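Local coordinates for leucine aminopeptidase 2, chloroplastic (Streptomyces sp. BC16019, PDB 5LHJ), which is a manganese-binding aminopeptidase of the M17 family that takes part in bottromycin maturation and presumably removes N-terminal amino acids from peptides, at residues A176-A180 with A293-A297; P415-R421 with I442-L446. All blocks are in the same frame, centred on the assembly; numbering follows the deposited sequence.

Interaction 1 (A176-A180 with A293-A297); sequences ATCLA and AALTA
Ala-176 and Ala-293 bring their CA atoms to 5.0 Å, the closest CA pair between segments 176-180 and 293-297, which lie on helices 164-185 and 286-301. The axes of the two short helical segments pass at 8.8 Å and run nearly antiparallel, with 150° between their N-to-C directions. Alanine suits this position because its methyl group adds little bulk between the backbones: Ala-293 CB lies 3.2 Å from Ala-176 O, a carbonyl whose hydrogen bond comes from Ala-180 N in its own helix. The same methyl meets Ala-180 CB at 4.0 Å, one turn further along the facing helix. Ala-176 CB in turn rests against Ala-297 CB at 4.1 Å, so alanines from both helices make a small, smooth apolar surface.

Beyond these methyls the larger residues take over. Leu-179 and Thr-296 point toward each other and meet tip to tip, Leu-179 CD2 lying 3.7 Å from Thr-296 OG1 and close to the threonine methyl CG2 as well. Leu-179 sends this branch across because its CG stands anti to the backbone N (chi1 168°). The threonine hydroxyl is turned back onto its own helix, where OG1 donates to Ala-293 O at 2.7 Å; that carbonyl also accepts from Ala-297 N.

Helix 486-498 covers the alanine side through Val-486 and Ile-490, while Thr-177 and Cys-178 turn to helix 124-139 of the N-terminal domain. Helix 164-185 is thus packed between helices of both parts of the protein.

Across the interface the cohesion is van der Waals contact. Threonine can stand among these apolar groups because its hydroxyl is satisfied within its own helix, so that a leucine methyl can rest against OG1 and CG2, and the methyl groups fit by shape.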
loop_
_atom_site.group_PDB
_atom_site.type_symbol
_atom_site.label_atom_id
_atom_site.label_comp_id
_atom_site.label_asym_id
_atom_site.label_seq_id
_atom_site.Cartn_x
_atom_site.Cartn_y
_atom_site.Cartn_z
ATOM N N ALA A 176 -12.799 -35.546 -20.476
ATOM C CA ALA A 176 -11.530 -35.426 -19.725
ATOM C C ALA A 176 -11.338 -33.976 -19.241
ATOM O O ALA A 176 -10.954 -33.738 -18.100
ATOM C CB ALA A 176 -10.360 -35.856 -20.589
ATOM N N THR A 177 -11.625 -33.015 -20.110
ATOM C CA THR A 177 -11.539 -31.603 -19.721
ATOM C C THR A 177 -12.455 -31.315 -18.523
ATOM O O THR A 177 -12.057 -30.649 -17.569
ATOM C CB THR A 177 -11.882 -30.674 -20.904
ATOM O OG1 THR A 177 -10.995 -30.936 -21.995
ATOM C CG2 THR A 177 -11.750 -29.205 -20.530
ATOM N N CYS A 178 -13.680 -31.838 -18.562
ATOM C CA CYS A 178 -14.638 -31.599 -17.477
ATOM C C CYS A 178 -14.245 -32.288 -16.155
ATOM O O CYS A 178 -14.568 -31.786 -15.074
ATOM C CB CYS A 178 -16.056 -31.989 -17.934
ATOM S SG CYS A 178 -16.740 -30.884 -19.215
ATOM N N LEU A 179 -13.540 -33.418 -16.240
ATOM C CA LEU A 179 -12.948 -34.052 -15.056
ATOM C C LEU A 179 -11.958 -33.072 -14.395
ATOM O O LEU A 179 -11.992 -32.852 -13.183
ATOM C CB LEU A 179 -12.236 -35.356 -15.417
ATOM C CG LEU A 179 -11.341 -36.000 -14.363
ATOM C CD1 LEU A 179 -12.139 -36.301 -13.099
ATOM C CD2 LEU A 179 -10.703 -37.256 -14.932
ATOM N N ALA A 180 -11.078 -32.494 -15.205
ATOM C CA ALA A 180 -10.132 -31.505 -14.680
ATOM C C ALA A 180 -10.874 -30.300 -14.076
ATOM O O ALA A 180 -10.484 -29.824 -13.010
ATOM C CB ALA A 180 -9.146 -31.062 -15.740
ATOM N N ALA A 293 -6.325 -35.962 -16.013
ATOM C CA ALA A 293 -7.405 -36.039 -16.978
ATOM C C ALA A 293 -6.913 -36.543 -18.342
ATOM O O ALA A 293 -7.560 -37.420 -18.941
ATOM C CB ALA A 293 -8.113 -34.692 -17.115
ATOM N N ALA A 294 -5.781 -36.025 -18.811
ATOM C CA ALA A 294 -5.189 -36.497 -20.071
ATOM C C ALA A 294 -4.902 -38.001 -20.001
ATOM O O ALA A 294 -5.255 -38.741 -20.935
ATOM C CB ALA A 294 -3.925 -35.734 -20.415
ATOM N N LEU A 295 -4.308 -38.453 -18.901
ATOM C CA LEU A 295 -4.041 -39.898 -18.727
ATOM C C LEU A 295 -5.312 -40.739 -18.790
ATOM O O LEU A 295 -5.306 -41.820 -19.408
ATOM C CB LEU A 295 -3.267 -40.180 -17.438
ATOM C CG LEU A 295 -1.755 -39.976 -17.615
ATOM C CD1 LEU A 295 -1.101 -39.574 -16.314
ATOM C CD2 LEU A 295 -1.097 -41.225 -18.184
ATOM N N THR A 296 -6.400 -40.256 -18.188
ATOM C CA THR A 296 -7.681 -40.995 -18.203
ATOM C C THR A 296 -8.285 -41.130 -19.603
ATOM O O THR A 296 -9.061 -42.049 -19.853
ATOM C CB THR A 296 -8.779 -40.396 -17.268
ATOM O OG1 THR A 296 -9.228 -39.106 -17.740
ATOM C CG2 THR A 296 -8.312 -40.328 -15.818
ATOM N N ALA A 297 -7.971 -40.205 -20.502
ATOM C CA ALA A 297 -8.464 -40.258 -21.878
ATOM C C ALA A 297 -7.710 -41.241 -22.789
ATOM O O ALA A 297 -8.221 -41.604 -23.845
ATOM C CB ALA A 297 -8.404 -38.868 -22.494
#

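Interaction 2 (P415-R421 with I442-L446)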
loop_
_atom_site.group_PDB
_atom_site.type_symbol
_atom_site.label_atom_id
_atom_site.label_comp_id
_atom_site.label_asym_id
_atom_site.label_seq_id
_atom_site.Cartn_x
_atom_site.Cartn_y
_atom_site.Cartn_z
ATOM N N PRO A 415 11.245 -17.511 -24.265
ATOM C CA PRO A 415 12.629 -17.981 -24.336
ATOM C C PRO A 415 13.238 -18.345 -22.990
ATOM O O PRO A 415 12.995 -17.678 -21.971
ATOM C CB PRO A 415 13.365 -16.771 -24.932
ATOM C CG PRO A 415 12.592 -15.605 -24.425
ATOM C CD PRO A 415 11.164 -16.058 -24.492
ATOM N N LEU A 416 14.059 -19.390 -23.003
ATOM C CA LEU A 416 14.898 -19.733 -21.854
ATOM C C LEU A 416 16.135 -18.830 -21.891
ATOM O O LEU A 416 17.212 -19.253 -22.301
ATOM C CB LEU A 416 15.271 -21.219 -21.892
ATOM C CG LEU A 416 14.083 -22.166 -21.634
ATOM C CD1 LEU A 416 14.328 -23.553 -22.207
ATOM C CD2 LEU A 416 13.787 -22.271 -20.142
ATOM N N LEU A 417 15.971 -17.587 -21.440
ATOM C CA LEU A 417 16.995 -16.558 -21.580
ATOM C C LEU A 417 18.204 -16.831 -20.697
ATOM O O LEU A 417 18.106 -16.813 -19.474
ATOM C CB LEU A 417 16.428 -15.181 -21.229
ATOM C CG LEU A 417 15.320 -14.643 -22.140
ATOM C CD1 LEU A 417 14.657 -13.414 -21.555
ATOM C CD2 LEU A 417 15.812 -14.357 -23.551
ATOM N N ALA A 418 19.353 -17.070 -21.322
ATOM C CA ALA A 418 20.581 -17.357 -20.564
ATOM C C ALA A 418 20.937 -16.243 -19.573
ATOM O O ALA A 418 21.384 -16.524 -18.461
ATOM C CB ALA A 418 21.740 -17.619 -21.509
ATOM N N HIS A 419 20.690 -14.991 -19.947
ATOM C CA HIS A 419 20.995 -13.868 -19.060
ATOM C C HIS A 419 20.096 -13.768 -17.815
ATOM O O HIS A 419 20.441 -13.066 -16.866
ATOM C CB HIS A 419 21.051 -12.538 -19.821
ATOM C CG HIS A 419 19.755 -12.112 -20.436
ATOM N ND1 HIS A 419 19.530 -12.147 -21.798
ATOM C CD2 HIS A 419 18.630 -11.603 -19.883
ATOM C CE1 HIS A 419 18.321 -11.681 -22.051
ATOM N NE2 HIS A 419 17.754 -11.347 -20.904
ATOM N N GLU A 420 18.969 -14.483 -17.789
ATOM C CA GLU A 420 18.164 -14.541 -16.561
ATOM C C GLU A 420 18.679 -15.537 -15.525
ATOM O O GLU A 420 18.231 -15.508 -14.369
ATOM C CB GLU A 420 16.690 -14.800 -16.888
ATOM C CG GLU A 420 15.991 -13.580 -17.468
ATOM C CD GLU A 420 15.900 -12.410 -16.490
ATOM O OE1 GLU A 420 15.723 -12.628 -15.280
ATOM O OE2 GLU A 420 16.020 -11.255 -16.930
ATOM N N ARG A 421 19.617 -16.404 -15.902
ATOM C CA ARG A 421 20.191 -17.353 -14.941
ATOM C C ARG A 421 20.940 -16.644 -13.820
ATOM O O ARG A 421 21.023 -17.170 -12.713
ATOM C CB ARG A 421 21.099 -18.390 -15.617
ATOM C CG ARG A 421 20.321 -19.360 -16.476
ATOM C CD ARG A 421 21.132 -20.574 -16.909
ATOM N NE ARG A 421 20.227 -21.696 -17.147
ATOM C CZ ARG A 421 19.665 -22.454 -16.199
ATOM N NH1 ARG A 421 19.926 -22.254 -14.901
ATOM N NH2 ARG A 421 18.832 -23.426 -16.555
ATOM N N ILE A 442 10.259 -16.513 -16.580
ATOM C CA ILE A 442 11.442 -17.072 -17.242
ATOM C C ILE A 442 12.389 -17.711 -16.213
ATOM O O ILE A 442 12.901 -18.827 -16.424
ATOM C CB ILE A 442 12.129 -16.018 -18.146
ATOM C CG1 ILE A 442 11.125 -15.601 -19.254
ATOM C CG2 ILE A 442 13.435 -16.585 -18.705
ATOM C CD1 ILE A 442 11.646 -14.723 -20.357
ATOM N N GLN A 443 12.592 -17.043 -15.080
ATOM C CA GLN A 443 13.459 -17.584 -14.031
ATOM C C GLN A 443 12.942 -18.927 -13.509
ATOM O O GLN A 443 13.735 -19.833 -13.269
ATOM C CB GLN A 443 13.610 -16.601 -12.873
ATOM C CG GLN A 443 14.356 -15.337 -13.263
ATOM C CD GLN A 443 14.071 -14.176 -12.332
ATOM O OE1 GLN A 443 13.784 -14.366 -11.144
ATOM N NE2 GLN A 443 14.173 -12.955 -12.853
ATOM N N ALA A 444 11.617 -19.063 -13.369
ATOM C CA ALA A 444 11.041 -20.336 -12.889
ATOM C C ALA A 444 11.307 -21.482 -13.868
ATOM O O ALA A 444 11.596 -22.615 -13.454
ATOM C CB ALA A 444 9.548 -20.203 -12.625
ATOM N N ALA A 445 11.211 -21.186 -15.162
ATOM C CA ALA A 445 11.467 -22.170 -16.203
ATOM C C ALA A 445 12.933 -22.609 -16.174
ATOM O O ALA A 445 13.236 -23.801 -16.257
ATOM C CB ALA A 445 11.088 -21.601 -17.572
ATOM N N LEU A 446 13.841 -21.635 -16.041
ATOM C CA LEU A 446 15.285 -21.924 -15.903
ATOM C C LEU A 446 15.602 -22.751 -14.643
ATOM O O LEU A 446 16.433 -23.661 -14.671
ATOM C CB LEU A 446 16.089 -20.618 -15.896
ATOM C CG LEU A 446 16.038 -19.818 -17.209
ATOM C CD1 LEU A 446 16.535 -18.394 -17.005
ATOM C CD2 LEU A 446 16.835 -20.516 -18.305
#
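Leu-446 and Ile-442, one turn apart on helix 440-449, push into the loop that follows strand 410-413, which bends there in an inverse gamma turn centred on Leu-416. This is the tight part of the contact. Ile-442 CG2 lies 3.5 Å from Pro-415 O, and its other branch brings CD1 to 3.5 Å from Leu-417 CD1, closer than carbons usually pack. Leu-446 CD1 abuts both Leu-417 O, at 3.3 Å, and Glu-420 CB. Leu-416, at the centre of the turn, lies alongside Leu-446, the two pointing opposite ways, and puts CD2 3.8 Å from Ala-445 CB. Branched aliphatic residues suit the helix face because they fill the curve of the loop; Phe-390 of strand 386-390 packs on Leu-416, Ile-442 and Ala-445, and Ala-381 of the second subunit packs on Ile-442.

A polar pair borders this apolar packing. Glu-420 folds back at chi2 (-65°), and Gln-443 NE2 donates to its OE1 at 2.9 Å, with an N-H...O angle of 152° and the carboxylate and amide planes only 8° apart. Asn-423 also donates to OE1, while Ser-435 bonds the glutamine's OE1, so the buried amide is held at both ends.

The looser, more solvent-facing part is Arg-421, which is partly exposed and near a bound pentaethylene glycol. Its firmer partners are Asp-450, in a salt bridge to NH1, and Gln-449; to the helix it gives a weak bond from NH2 to Leu-446 O, 3.1 Å long. The guanidinium lies flat over aliphatic carbon, Leu-446 CB standing 3.9 Å above the centre of one face.

How the interactions relate
Both contacts belong to the catalytic part of the chain, but they do not touch: their centres lie 31 Å apart and their nearest atoms about 21 Å. Interaction 1 sits deep, its centre about 8 Å from that of the chain, and no other subunit reaches it. The centre of interaction 2 is about 24 Å from the chain's centre, and this contact borders the second subunit. Along the sequence they follow in series, 176-180 with 293-297 closing before 415-421 opens. Neither lies at the manganese site, for which Asp-266 and Glu-345 are among the ligands, although no metal is bound to this chain here. One joins distant segments by apolar helix packing, whereas the other holds a nearby loop on its helix with polar bonds as well.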